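Local coordinates for tryptophan halogenase (Shewanella frigidimarina, PDB 2PYX), which is probably an FAD-dependent halogenase with monooxygenase-type chemistry that acts on tryptophan or a related aromatic substrate, at residues 109-114 with 462-467; 401-406 with 456-461; 445-450 with 468-473. All blocks are in the same frame, centred on the assembly; numbering follows the deposited sequence.

Overall arrangement
From the N terminus, the first segment reached lies on strand 108-112, which pairs with strand 87-95. Contact 1 joins it to helix 462-471 and closes a loop of 347 intervening residues. Contact 2 falls within that loop: it ties the long helix 383-413 to the chain just before helix 462-471, across 49 residues. Contact 3 starts later, in the loop after helix 434-443, and ends on the last turn of helix 462-471. Its segments alternate with those of contacts 1 and 2, so it crosses both. Helix 462-471 is shared by contacts 1 and 3. F465 packs from this helix against Q403 and F460 of contact 2, and Q466 bonds to P448 O of contact 3.

Contact 1: 109-114 with 462-467; sequences YLHPFS and AASFQY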
ATOM      1  N   TYR A 109       7.848  -2.277  17.470  1.00 11.17           N
ATOM      2  CA  TYR A 109       8.566  -3.164  16.561  1.00  9.68           C
ATOM      3  C   TYR A 109       8.454  -2.638  15.127  1.00  9.46           C
ATOM      4  O   TYR A 109       7.586  -1.825  14.813  1.00  9.90           O
ATOM      5  CB  TYR A 109       8.057  -4.601  16.678  1.00 11.29           C
ATOM      6  CG  TYR A 109       6.775  -4.847  15.918  1.00 10.68           C
ATOM      7  CD1 TYR A 109       6.793  -5.215  14.583  1.00 10.42           C
ATOM      8  CD2 TYR A 109       5.528  -4.652  16.510  1.00  9.18           C
ATOM      9  CE1 TYR A 109       5.620  -5.456  13.883  1.00  8.29           C
ATOM     10  CE2 TYR A 109       4.329  -4.857  15.800  1.00  8.98           C
ATOM     11  CZ  TYR A 109       4.389  -5.241  14.470  1.00  9.47           C
ATOM     12  OH  TYR A 109       3.205  -5.444  13.767  1.00 11.35           O
ATOM     13  N   LEU A 110       9.367  -3.111  14.279  1.00 10.91           N
ATOM     14  CA  LEU A 110       9.417  -2.712  12.880  1.00 11.56           C
ATOM     15  C   LEU A 110       8.998  -3.824  11.939  1.00 10.67           C
ATOM     16  O   LEU A 110       9.395  -4.971  12.121  1.00 11.60           O
ATOM     17  CB  LEU A 110      10.842  -2.271  12.473  1.00 10.80           C
ATOM     18  CG  LEU A 110      10.944  -1.678  11.058  1.00 13.28           C
ATOM     19  CD1 LEU A 110      10.153  -0.384  10.840  1.00 16.83           C
ATOM     20  CD2 LEU A 110      12.423  -1.505  10.683  1.00 14.58           C
ATOM     21  N   HIS A 111       8.187  -3.454  10.947  1.00  9.21           N
ATOM     22  CA  HIS A 111       7.926  -4.273   9.786  1.00  8.93           C
ATOM     23  C   HIS A 111       8.660  -3.592   8.650  1.00  6.86           C
ATOM     24  O   HIS A 111       8.153  -2.649   8.061  1.00  9.57           O
ATOM     25  CB  HIS A 111       6.417  -4.434   9.507  1.00  8.82           C
ATOM     26  CG  HIS A 111       6.108  -5.131   8.215  1.00 10.80           C
ATOM     27  ND1 HIS A 111       4.863  -5.086   7.624  1.00 13.56           N
ATOM     28  CD2 HIS A 111       6.898  -5.832   7.365  1.00 11.37           C
ATOM     29  CE1 HIS A 111       4.891  -5.763   6.490  1.00 14.90           C
ATOM     30  NE2 HIS A 111       6.117  -6.214   6.301  1.00 11.38           N
ATOM     31  N   PRO A 112       9.901  -4.057   8.368  1.00  9.09           N
ATOM     32  CA  PRO A 112      10.721  -3.390   7.354  1.00 11.40           C
ATOM     33  C   PRO A 112      10.344  -3.836   5.944  1.00  9.15           C
ATOM     34  O   PRO A 112       9.761  -4.917   5.772  1.00 12.16           O
ATOM     35  CB  PRO A 112      12.122  -3.869   7.667  1.00 13.35           C
ATOM     36  CG  PRO A 112      11.976  -5.095   8.326  1.00 15.88           C
ATOM     37  CD  PRO A 112      10.599  -5.206   8.953  1.00 10.07           C
ATOM     38  N   PHE A 113      10.678  -3.028   4.937  1.00 10.86           N
ATOM     39  CA  PHE A 113      10.555  -3.444   3.546  1.00 10.18           C
ATOM     40  C   PHE A 113      11.678  -4.416   3.092  1.00 11.22           C
ATOM     41  O   PHE A 113      11.463  -5.238   2.167  1.00 13.43           O
ATOM     42  CB  PHE A 113      10.492  -2.252   2.585  1.00 10.83           C
ATOM     43  CG  PHE A 113       9.183  -1.514   2.588  1.00 12.00           C
ATOM     44  CD1 PHE A 113       7.985  -2.205   2.752  1.00 13.29           C
ATOM     45  CD2 PHE A 113       9.141  -0.152   2.319  1.00 11.61           C
ATOM     46  CE1 PHE A 113       6.790  -1.522   2.734  1.00 12.92           C
ATOM     47  CE2 PHE A 113       7.957   0.543   2.285  1.00 11.48           C
ATOM     48  CZ  PHE A 113       6.764  -0.180   2.471  1.00 11.46           C
ATOM     49  N   SER A 114      12.849  -4.362   3.731  1.00 11.14           N
ATOM     50  CA  SER A 114      13.942  -5.257   3.375  1.00 10.50           C
ATOM     51  C   SER A 114      13.583  -6.688   3.730  1.00 11.24           C
ATOM     52  O   SER A 114      13.049  -6.951   4.822  1.00 13.00           O
ATOM     53  CB  SER A 114      15.199  -4.925   4.155  1.00 14.61           C
ATOM     54  OG  SER A 114      15.897  -3.821   3.651  1.00 18.11           O
ATOM     55  N   ALA A 462       5.997 -14.285   2.865  1.00 18.09           N
ATOM     56  CA  ALA A 462       6.037 -14.920   4.174  1.00 17.59           C
ATOM     57  C   ALA A 462       6.794 -14.021   5.140  1.00 13.81           C
ATOM     58  O   ALA A 462       6.439 -13.968   6.289  1.00 13.29           O
ATOM     59  CB  ALA A 462       6.675 -16.301   4.122  1.00 20.61           C
ATOM     60  N   ALA A 463       7.852 -13.340   4.689  1.00 13.39           N
ATOM     61  CA  ALA A 463       8.648 -12.516   5.608  1.00 10.10           C
ATOM     62  C   ALA A 463       7.793 -11.485   6.314  1.00  8.84           C
ATOM     63  O   ALA A 463       8.040 -11.173   7.465  1.00  8.76           O
ATOM     64  CB  ALA A 463       9.800 -11.840   4.921  1.00 11.01           C
ATOM     65  N   SER A 464       6.816 -10.935   5.632  1.00  9.58           N
ATOM     66  CA  SER A 464       5.952  -9.929   6.268  1.00  8.07           C
ATOM     67  C   SER A 464       5.207 -10.508   7.441  1.00  7.31           C
ATOM     68  O   SER A 464       5.061  -9.869   8.509  1.00  8.52           O
ATOM     69  CB  SER A 464       4.965  -9.354   5.265  1.00 11.25           C
ATOM     70  OG  SER A 464       5.656  -8.454   4.414  1.00 16.48           O
ATOM     71  N   PHE A 465       4.755 -11.741   7.278  1.00  9.02           N
ATOM     72  CA  PHE A 465       4.077 -12.436   8.346  1.00  9.01           C
ATOM     73  C   PHE A 465       5.034 -12.714   9.484  1.00  8.29           C
ATOM     74  O   PHE A 465       4.678 -12.575  10.661  1.00 10.13           O
ATOM     75  CB  PHE A 465       3.416 -13.706   7.832  1.00  9.41           C
ATOM     76  CG  PHE A 465       2.228 -13.440   6.960  1.00 10.39           C
ATOM     77  CD1 PHE A 465       2.396 -13.137   5.621  1.00 15.02           C
ATOM     78  CD2 PHE A 465       0.947 -13.422   7.494  1.00 10.89           C
ATOM     79  CE1 PHE A 465       1.291 -12.860   4.819  1.00 15.09           C
ATOM     80  CE2 PHE A 465      -0.149 -13.143   6.710  1.00 10.84           C
ATOM     81  CZ  PHE A 465       0.027 -12.866   5.361  1.00 12.67           C
ATOM     82  N   GLN A 466       6.266 -13.098   9.181  1.00  8.44           N
ATOM     83  CA  GLN A 466       7.264 -13.303  10.228  1.00  9.09           C
ATOM     84  C   GLN A 466       7.549 -12.021  10.995  1.00  7.80           C
ATOM     85  O   GLN A 466       7.632 -12.017  12.222  1.00  8.85           O
ATOM     86  CB  GLN A 466       8.569 -13.813   9.602  1.00  9.66           C
ATOM     87  CG  GLN A 466       8.414 -15.167   8.902  1.00  9.60           C
ATOM     88  CD  GLN A 466       9.641 -15.579   8.106  1.00 12.50           C
ATOM     89  OE1 GLN A 466      10.520 -14.748   7.811  1.00 12.48           O
ATOM     90  NE2 GLN A 466       9.727 -16.882   7.790  1.00 13.59           N
ATOM     91  N   TYR A 467       7.701 -10.921  10.276  1.00  8.06           N
ATOM     92  CA  TYR A 467       8.049  -9.660  10.939  1.00  9.21           C
ATOM     93  C   TYR A 467       6.957  -9.237  11.917  1.00  9.36           C
ATOM     94  O   TYR A 467       7.250  -8.737  12.997  1.00 10.06           O
ATOM     95  CB  TYR A 467       8.260  -8.542   9.943  1.00 10.13           C
ATOM     96  CG  TYR A 467       9.563  -8.563   9.229  1.00 10.21           C
ATOM     97  CD1 TYR A 467      10.778  -8.551   9.937  1.00 10.16           C
ATOM     98  CD2 TYR A 467       9.613  -8.501   7.851  1.00  8.53           C
ATOM     99  CE1 TYR A 467      12.018  -8.510   9.238  1.00 11.33           C
ATOM    100  CE2 TYR A 467      10.873  -8.435   7.159  1.00  9.18           C
ATOM    101  CZ  TYR A 467      12.051  -8.460   7.871  1.00  9.34           C
ATOM    102  OH  TYR A 467      13.266  -8.384   7.181  1.00 11.23           O
TER
HETATM  103  O   HOH W   1       9.647  -7.495  13.238  1.00 11.24           O
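The first torsions of H111 and Y467 turn both side chains into the interface between strand 109-112 and helix 462-467. In H111, chi1 of 173° sets the imidazole beside its own carbonyl carbon and carries NE2 over to the helix. In Y467, CG lies anti to the carbonyl carbon (chi1 -78°), which lays the phenol against P112. The proline comes in over one face of this ring. Its CD is 3.3 Å from the Y467 ring centroid and 5° off the ring normal, a nearly central CH-pi contact. P112 CG sits 3.4 Å from CZ of Y467. Beyond it, the phenol OH of Y467 donates to S114 O at 2.8 Å, the acceptor lying at the ring edge.

The strand runs nearly antiparallel to the helix and pairs with strand 87-95, which carries the predicted catalytic residue K89. H111 thus lies near the probable active site. Its ND1 bonds to E361, predicted to bind tryptophan. Its NE2 bonds S464 OG at 3.0 Å, and either atom could donate. The ring is thus held at both nitrogens, and S464 O stands over one of its faces. With an alanine in place of Y467, S114 O would probably lose its phenol donor and P112 would face a gap. A water links the backbones, donating to L110 O at 2.8 Å and Y467 O at 2.7 Å.

Contact 2: 401-406 with 456-461; sequences WQQIID and KEALFP
Q403 grips the backbone of F460 with both ends of its amide. Its CG points anti to the backbone N (chi1 -165°) and the chain stays extended beyond it, so the amide reaches across from the helix. F460 N donates to Q403 OE1 at 2.9 Å, with a fairly straight N-H line of 161°. Q403 NE2 donates in return to F460 O at 2.8 Å, in the carbonyl plane and on a lone pair. Two bonds in opposite senses fix the rotation of the amide, which imitates a peptide group and holds a segment that has no regular structure.

Packing is tight on this side. Q403 OE1 also lies 3.3 Å from F460 CD2, at the edge of the ring. The amide and ring planes are 58° apart. Next along the helix, I404 CG1 meets the same ring edge, 3.9 Å from F460 CE2. I404 CD1 touches L459 CD1 at 3.7 Å.

The other side is looser. A458 CB stands 4.0 Å from Q403 NE2, and K456 and E457 are exposed. A water bridges the two segments: it donates to Q403 OE1 at 2.8 Å and accepts from L459 N. OE1 therefore receives two donors.

The F460 side chain lies about 4 Å from that of E361, predicted to bind tryptophan. Its ring also meets F407 and W63. L367 of helix 363-377 packs on I404 and L459, while F465 of helix 462-471 packs on Q403 and F460.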
ATOM      1  N   TRP A 401      -7.016 -10.145  -1.735  1.00  7.00           N
ATOM      2  CA  TRP A 401      -7.909  -9.561  -0.695  1.00  7.49           C
ATOM      3  C   TRP A 401      -7.992 -10.458   0.525  1.00  9.40           C
ATOM      4  O   TRP A 401      -7.991  -9.980   1.660  1.00 10.25           O
ATOM      5  CB  TRP A 401      -9.268  -9.159  -1.276  1.00  8.36           C
ATOM      6  CG  TRP A 401      -9.230  -7.769  -1.806  1.00  7.42           C
ATOM      7  CD1 TRP A 401      -9.146  -7.361  -3.126  1.00 10.13           C
ATOM      8  CD2 TRP A 401      -9.237  -6.587  -1.027  1.00  7.50           C
ATOM      9  NE1 TRP A 401      -9.141  -5.993  -3.183  1.00  9.99           N
ATOM     10  CE2 TRP A 401      -9.228  -5.494  -1.900  1.00  9.09           C
ATOM     11  CE3 TRP A 401      -9.322  -6.349   0.356  1.00  9.42           C
ATOM     12  CZ2 TRP A 401      -9.225  -4.184  -1.430  1.00  9.28           C
ATOM     13  CZ3 TRP A 401      -9.337  -5.035   0.802  1.00 11.18           C
ATOM     14  CH2 TRP A 401      -9.284  -3.986  -0.091  1.00  9.31           C
ATOM     15  N   GLN A 402      -8.040 -11.761   0.338  1.00  8.30           N
ATOM     16  CA  GLN A 402      -8.022 -12.659   1.510  1.00 11.19           C
ATOM     17  C   GLN A 402      -6.729 -12.445   2.289  1.00  8.86           C
ATOM     18  O   GLN A 402      -6.758 -12.401   3.517  1.00  9.68           O
ATOM     19  CB  GLN A 402      -8.211 -14.127   1.111  1.00 13.09           C
ATOM     20  CG  GLN A 402      -8.035 -15.118   2.278  1.00 22.71           C
ATOM     21  CD  GLN A 402      -8.235 -16.601   1.881  1.00 25.57           C
ATOM     22  OE1 GLN A 402      -9.261 -17.209   2.181  1.00 35.71           O
ATOM     23  NE2 GLN A 402      -7.236 -17.179   1.220  1.00 36.41           N
ATOM     24  N   GLN A 403      -5.598 -12.341   1.595  1.00  8.00           N
ATOM     25  CA  GLN A 403      -4.318 -12.145   2.240  1.00  7.38           C
ATOM     26  C   GLN A 403      -4.263 -10.818   2.954  1.00  7.62           C
ATOM     27  O   GLN A 403      -3.720 -10.744   4.073  1.00  8.70           O
ATOM     28  CB  GLN A 403      -3.176 -12.224   1.250  1.00  8.22           C
ATOM     29  CG  GLN A 403      -1.864 -12.372   1.967  1.00 11.77           C
ATOM     30  CD  GLN A 403      -0.644 -12.217   1.114  1.00 11.78           C
ATOM     31  OE1 GLN A 403      -0.499 -11.263   0.351  1.00 11.23           O
ATOM     32  NE2 GLN A 403       0.325 -13.143   1.332  1.00 14.97           N
ATOM     33  N   ILE A 404      -4.804  -9.758   2.351  1.00  7.22           N
ATOM     34  CA  ILE A 404      -4.770  -8.430   2.979  1.00  7.78           C
ATOM     35  C   ILE A 404      -5.583  -8.494   4.270  1.00  7.88           C
ATOM     36  O   ILE A 404      -5.148  -8.051   5.323  1.00  8.16           O
ATOM     37  CB  ILE A 404      -5.343  -7.373   2.018  1.00  7.83           C
ATOM     38  CG1 ILE A 404      -4.353  -7.068   0.903  1.00 11.03           C
ATOM     39  CG2 ILE A 404      -5.721  -6.127   2.792  1.00 10.42           C
ATOM     40  CD1 ILE A 404      -4.960  -6.427  -0.278  1.00 11.48           C
ATOM     41  N   ILE A 405      -6.789  -9.048   4.219  1.00  7.46           N
ATOM     42  CA  ILE A 405      -7.637  -9.061   5.395  1.00  7.89           C
ATOM     43  C   ILE A 405      -6.960  -9.865   6.521  1.00  8.42           C
ATOM     44  O   ILE A 405      -6.903  -9.459   7.700  1.00  8.95           O
ATOM     45  CB  ILE A 405      -9.049  -9.557   5.102  1.00  9.18           C
ATOM     46  CG1 ILE A 405      -9.757  -8.647   4.094  1.00  8.55           C
ATOM     47  CG2 ILE A 405      -9.865  -9.651   6.418  1.00 11.04           C
ATOM     48  CD1 ILE A 405      -9.826  -7.208   4.523  1.00 11.40           C
ATOM     49  N   ASP A 406      -6.408 -11.011   6.154  1.00  7.53           N
ATOM     50  CA  ASP A 406      -5.801 -11.870   7.148  1.00  7.04           C
ATOM     51  C   ASP A 406      -4.546 -11.218   7.729  1.00  8.51           C
ATOM     52  O   ASP A 406      -4.293 -11.288   8.937  1.00  8.94           O
ATOM     53  CB  ASP A 406      -5.400 -13.226   6.533  1.00  6.29           C
ATOM     54  CG  ASP A 406      -6.580 -14.130   6.282  1.00 10.15           C
ATOM     55  OD1 ASP A 406      -7.744 -13.779   6.607  1.00 13.14           O
ATOM     56  OD2 ASP A 406      -6.312 -15.256   5.739  1.00 16.42           O
ATOM     57  N   LYS A 456       1.415 -17.702  -7.169  1.00 12.34           N
ATOM     58  CA  LYS A 456       2.522 -16.871  -7.583  1.00 12.86           C
ATOM     59  C   LYS A 456       2.270 -15.407  -7.207  1.00 11.59           C
ATOM     60  O   LYS A 456       1.128 -14.941  -7.123  1.00 11.34           O
ATOM     61  CB  LYS A 456       2.718 -17.012  -9.108  1.00 13.55           C
ATOM     62  CG  LYS A 456       3.253 -18.377  -9.478  1.00 16.32           C
ATOM     63  CD  LYS A 456       2.898 -18.859 -10.900  1.00 27.51           C
ATOM     64  CE  LYS A 456       3.459 -17.994 -11.977  1.00 31.10           C
ATOM     65  NZ  LYS A 456       3.239 -18.633 -13.330  1.00 18.63           N
ATOM     66  N   GLU A 457       3.361 -14.689  -6.969  1.00 11.84           N
ATOM     67  CA  GLU A 457       3.334 -13.247  -6.880  1.00 11.03           C
ATOM     68  C   GLU A 457       2.389 -12.697  -5.813  1.00 12.42           C
ATOM     69  O   GLU A 457       1.632 -11.771  -6.039  1.00 12.20           O
ATOM     70  CB  GLU A 457       3.007 -12.635  -8.224  1.00 12.35           C
ATOM     71  CG  GLU A 457       4.056 -12.907  -9.268  1.00 15.12           C
ATOM     72  CD  GLU A 457       3.516 -12.470 -10.614  1.00 33.40           C
ATOM     73  OE1 GLU A 457       2.607 -13.170 -11.155  1.00 38.62           O
ATOM     74  OE2 GLU A 457       3.948 -11.402 -11.072  1.00 42.50           O
ATOM     75  N   ALA A 458       2.504 -13.246  -4.612  1.00 13.06           N
ATOM     76  CA  ALA A 458       1.718 -12.730  -3.519  1.00 12.17           C
ATOM     77  C   ALA A 458       2.050 -11.280  -3.219  1.00 12.49           C
ATOM     78  O   ALA A 458       3.180 -10.820  -3.388  1.00 14.95           O
ATOM     79  CB  ALA A 458       1.939 -13.550  -2.291  1.00 14.58           C
ATOM     80  N   LEU A 459       1.061 -10.531  -2.727  1.00 12.76           N
ATOM     81  CA  LEU A 459       1.301  -9.157  -2.342  1.00 15.59           C
ATOM     82  C   LEU A 459       2.239  -9.070  -1.149  1.00 14.11           C
ATOM     83  O   LEU A 459       3.167  -8.259  -1.155  1.00 23.13           O
ATOM     84  CB  LEU A 459      -0.015  -8.477  -1.959  1.00 18.87           C
ATOM     85  CG  LEU A 459      -0.830  -7.648  -2.936  1.00 26.55           C
ATOM     86  CD1 LEU A 459      -1.793  -6.815  -2.097  1.00 23.03           C
ATOM     87  CD2 LEU A 459      -0.013  -6.746  -3.851  1.00 21.97           C
ATOM     88  N   PHE A 460       1.985  -9.880  -0.141  1.00 13.91           N
ATOM     89  CA  PHE A 460       2.880  -9.978   1.021  1.00 18.52           C
ATOM     90  C   PHE A 460       3.586 -11.322   1.023  1.00 17.98           C
ATOM     91  O   PHE A 460       2.951 -12.375   1.049  1.00 20.79           O
ATOM     92  CB  PHE A 460       2.092  -9.853   2.342  1.00 17.40           C
ATOM     93  CG  PHE A 460       1.312  -8.587   2.480  1.00 17.50           C
ATOM     94  CD1 PHE A 460       1.934  -7.400   2.827  1.00 24.29           C
ATOM     95  CD2 PHE A 460      -0.074  -8.576   2.304  1.00 13.40           C
ATOM     96  CE1 PHE A 460       1.183  -6.243   2.958  1.00 22.41           C
ATOM     97  CE2 PHE A 460      -0.796  -7.427   2.438  1.00 14.69           C
ATOM     98  CZ  PHE A 460      -0.177  -6.260   2.747  1.00 20.19           C
ATOM     99  N   PRO A 461       4.935 -11.309   1.102  1.00 21.80           N
ATOM    100  CA  PRO A 461       5.633 -12.566   1.254  1.00 21.74           C
ATOM    101  C   PRO A 461       5.590 -13.034   2.665  1.00 18.75           C
ATOM    102  O   PRO A 461       5.214 -12.223   3.566  1.00 16.52           O
ATOM    103  CB  PRO A 461       7.080 -12.206   0.890  1.00 24.19           C
ATOM    104  CG  PRO A 461       7.214 -10.843   1.244  1.00 20.84           C
ATOM    105  CD  PRO A 461       5.852 -10.177   1.089  1.00 23.15           C
TER
HETATM  106  O   HOH W   2      -1.407 -12.085  -2.130  1.00 10.70           O

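Contact 3: 445-450 with 468-473; sequences YQTPSQ and VLYGMS
P448 and L469 have the nearest CA atoms, 8.7 Å apart, where the irregular chain 445-450 passes the last turn of helix 462-471, which ends in a Schellman motif with S473 at positive phi (66°), S473 N bonded to Y470 O and F474 N to L469 O.

The proline ring is the centre of the side-chain contact. P448 CG touches L469 CD2 at 3.6 Å, the two side chains crossing at a slant. The P448 and Y470 side chains approach from opposite directions. P448 CD lies 3.8 Å from CE2 of Y470 and 3.5 Å from its OH. T447 meets the same end of the phenol at about a right angle. Its chi1 of 63° puts the CG2 methyl anti to the carbonyl carbon, and CG2 comes within 3.4 Å of Y470 OH. On the helix side, L469 CG sits over one face of the Y470 ring, 4.3 Å above its plane.

T447 also leans on C125 and P126, so it touches helix 125-128 as well as Y470 of helix 462-471. P448 O takes a hydrogen bond from Q466 NE2, one turn earlier on helix 462-471.

Between the two segments the contact is small and apolar, made of methyl and methylene groups against a leucine and a phenol. The Y470 hydroxyl finds its hydrogen bond with T476 OG1, so here fit of shape counts for more than polar pairing.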
ATOM      1  N   TYR A 445       3.397 -23.949  16.097  1.00 11.32           N
ATOM      2  CA  TYR A 445       4.237 -25.137  15.997  1.00  9.54           C
ATOM      3  C   TYR A 445       5.339 -25.042  14.973  1.00 11.56           C
ATOM      4  O   TYR A 445       6.311 -25.804  15.032  1.00 10.50           O
ATOM      5  CB  TYR A 445       3.394 -26.404  15.774  1.00  9.59           C
ATOM      6  CG  TYR A 445       2.444 -26.627  16.894  1.00 12.87           C
ATOM      7  CD1 TYR A 445       2.900 -27.113  18.101  1.00 14.18           C
ATOM      8  CD2 TYR A 445       1.097 -26.305  16.771  1.00 14.40           C
ATOM      9  CE1 TYR A 445       2.031 -27.278  19.156  1.00 12.97           C
ATOM     10  CE2 TYR A 445       0.229 -26.482  17.814  1.00 16.11           C
ATOM     11  CZ  TYR A 445       0.703 -26.973  19.000  1.00 15.26           C
ATOM     12  OH  TYR A 445      -0.165 -27.161  20.089  1.00 23.49           O
ATOM     13  N   GLN A 446       5.223 -24.112  14.029  1.00 10.65           N
ATOM     14  CA  GLN A 446       6.294 -23.868  13.062  1.00  9.83           C
ATOM     15  C   GLN A 446       6.251 -22.428  12.569  1.00 10.14           C
ATOM     16  O   GLN A 446       5.197 -21.792  12.598  1.00 10.20           O
ATOM     17  CB  GLN A 446       6.231 -24.829  11.883  1.00 10.33           C
ATOM     18  CG  GLN A 446       4.967 -24.710  11.031  1.00  9.55           C
ATOM     19  CD  GLN A 446       4.978 -25.680   9.875  1.00 13.10           C
ATOM     20  OE1 GLN A 446       5.414 -26.838  10.027  1.00 13.34           O
ATOM     21  NE2 GLN A 446       4.530 -25.223   8.700  1.00 12.24           N
ATOM     22  N   THR A 447       7.371 -21.905  12.103  1.00  9.80           N
ATOM     23  CA  THR A 447       7.379 -20.552  11.612  1.00  9.98           C
ATOM     24  C   THR A 447       6.588 -20.407  10.315  1.00 10.05           C
ATOM     25  O   THR A 447       6.474 -21.367   9.535  1.00 10.55           O
ATOM     26  CB  THR A 447       8.787 -20.003  11.384  1.00 12.26           C
ATOM     27  OG1 THR A 447       9.432 -20.779  10.368  1.00 18.48           O
ATOM     28  CG2 THR A 447       9.595 -20.052  12.663  1.00 12.08           C
ATOM     29  N   PRO A 448       6.084 -19.191  10.043  1.00  8.88           N
ATOM     30  CA  PRO A 448       5.544 -18.903   8.701  1.00  9.19           C
ATOM     31  C   PRO A 448       6.635 -19.148   7.672  1.00 10.89           C
ATOM     32  O   PRO A 448       7.826 -18.937   7.927  1.00 13.04           O
ATOM     33  CB  PRO A 448       5.175 -17.412   8.757  1.00  9.64           C
ATOM     34  CG  PRO A 448       5.015 -17.120  10.304  1.00  8.77           C
ATOM     35  CD  PRO A 448       6.057 -18.004  10.929  1.00 11.43           C
ATOM     36  N   SER A 449       6.216 -19.645   6.517  1.00 10.16           N
ATOM     37  CA  SER A 449       7.183 -19.883   5.450  1.00 11.42           C
ATOM     38  C   SER A 449       6.536 -19.721   4.098  1.00 13.06           C
ATOM     39  O   SER A 449       5.339 -19.559   3.988  1.00 11.31           O
ATOM     40  CB  SER A 449       7.796 -21.286   5.554  1.00 13.52           C
ATOM     41  OG  SER A 449       6.861 -22.216   5.059  1.00 16.28           O
ATOM     42  N   GLN A 450       7.369 -19.763   3.062  1.00 13.96           N
ATOM     43  CA  GLN A 450       6.846 -19.704   1.684  1.00 15.46           C
ATOM     44  C   GLN A 450       5.856 -20.811   1.389  1.00 14.26           C
ATOM     45  O   GLN A 450       4.988 -20.670   0.497  1.00 14.36           O
ATOM     46  CB  GLN A 450       7.976 -19.760   0.653  1.00 17.71           C
ATOM     47  N   VAL A 468       5.690  -9.382  11.522  1.00  8.40           N
ATOM     48  CA  VAL A 468       4.588  -9.020  12.406  1.00  7.51           C
ATOM     49  C   VAL A 468       4.451 -10.036  13.534  1.00  8.25           C
ATOM     50  O   VAL A 468       4.383  -9.658  14.717  1.00  9.05           O
ATOM     51  CB  VAL A 468       3.267  -8.819  11.628  1.00  8.59           C
ATOM     52  CG1 VAL A 468       2.079  -8.629  12.604  1.00 10.03           C
ATOM     53  CG2 VAL A 468       3.385  -7.600  10.725  1.00  9.65           C
ATOM     54  N   LEU A 469       4.395 -11.322  13.209  1.00  7.69           N
ATOM     55  CA  LEU A 469       4.183 -12.349  14.218  1.00  8.66           C
ATOM     56  C   LEU A 469       5.226 -12.239  15.328  1.00  9.72           C
ATOM     57  O   LEU A 469       4.897 -12.252  16.511  1.00  9.69           O
ATOM     58  CB  LEU A 469       4.229 -13.732  13.564  1.00 10.09           C
ATOM     59  CG  LEU A 469       3.720 -14.928  14.343  1.00 10.89           C
ATOM     60  CD1 LEU A 469       2.229 -14.853  14.599  1.00 11.51           C
ATOM     61  CD2 LEU A 469       4.000 -16.224  13.611  1.00 10.09           C
ATOM     62  N   TYR A 470       6.492 -12.186  14.937  1.00  8.93           N
ATOM     63  CA  TYR A 470       7.582 -12.175  15.907  1.00 10.02           C
ATOM     64  C   TYR A 470       7.911 -10.781  16.401  1.00  9.85           C
ATOM     65  O   TYR A 470       8.456 -10.629  17.504  1.00 10.42           O
ATOM     66  CB  TYR A 470       8.792 -12.921  15.374  1.00  9.44           C
ATOM     67  CG  TYR A 470       8.425 -14.369  15.096  1.00  7.90           C
ATOM     68  CD1 TYR A 470       7.884 -15.206  16.087  1.00  8.36           C
ATOM     69  CD2 TYR A 470       8.487 -14.878  13.802  1.00  7.81           C
ATOM     70  CE1 TYR A 470       7.457 -16.480  15.821  1.00  8.84           C
ATOM     71  CE2 TYR A 470       8.072 -16.193  13.539  1.00  6.70           C
ATOM     72  CZ  TYR A 470       7.563 -16.990  14.519  1.00  9.14           C
ATOM     73  OH  TYR A 470       7.127 -18.264  14.250  1.00 10.74           O
ATOM     74  N   GLY A 471       7.579  -9.746  15.640  1.00  9.89           N
ATOM     75  CA  GLY A 471       7.601  -8.402  16.185  1.00 11.25           C
ATOM     76  C   GLY A 471       6.746  -8.290  17.432  1.00  9.25           C
ATOM     77  O   GLY A 471       7.110  -7.567  18.391  1.00 10.75           O
HETATM   78  N   MSE A 472       5.619  -8.972  17.422  1.00  8.39           N
HETATM   79  CA  MSE A 472       4.669  -8.944  18.513  1.00  6.79           C
HETATM   80  C   MSE A 472       4.836 -10.091  19.498  1.00  9.89           C
HETATM   81  O   MSE A 472       3.937 -10.401  20.274  1.00 10.08           O
HETATM   82  CB  MSE A 472       3.242  -8.863  17.943  1.00  8.23           C
HETATM   83  CG  MSE A 472       3.053  -7.650  17.095  1.00  8.62           C
HETATM   84 SE   MSE A 472       1.167  -7.423  16.529  0.75  8.80          SE
HETATM   85  CE  MSE A 472       0.359  -7.068  18.358  1.00  9.41           C
ATOM     86  N   SER A 473       6.007 -10.732  19.488  1.00 10.50           N
ATOM     87  CA  SER A 473       6.402 -11.690  20.530  1.00 10.58           C
ATOM     88  C   SER A 473       5.581 -12.963  20.584  1.00 11.29           C
ATOM     89  O   SER A 473       5.494 -13.628  21.625  1.00 12.91           O
ATOM     90  CB  SER A 473       6.419 -11.013  21.894  1.00 13.39           C
ATOM     91  OG  SER A 473       7.336  -9.941  21.852  1.00 17.60           O
TER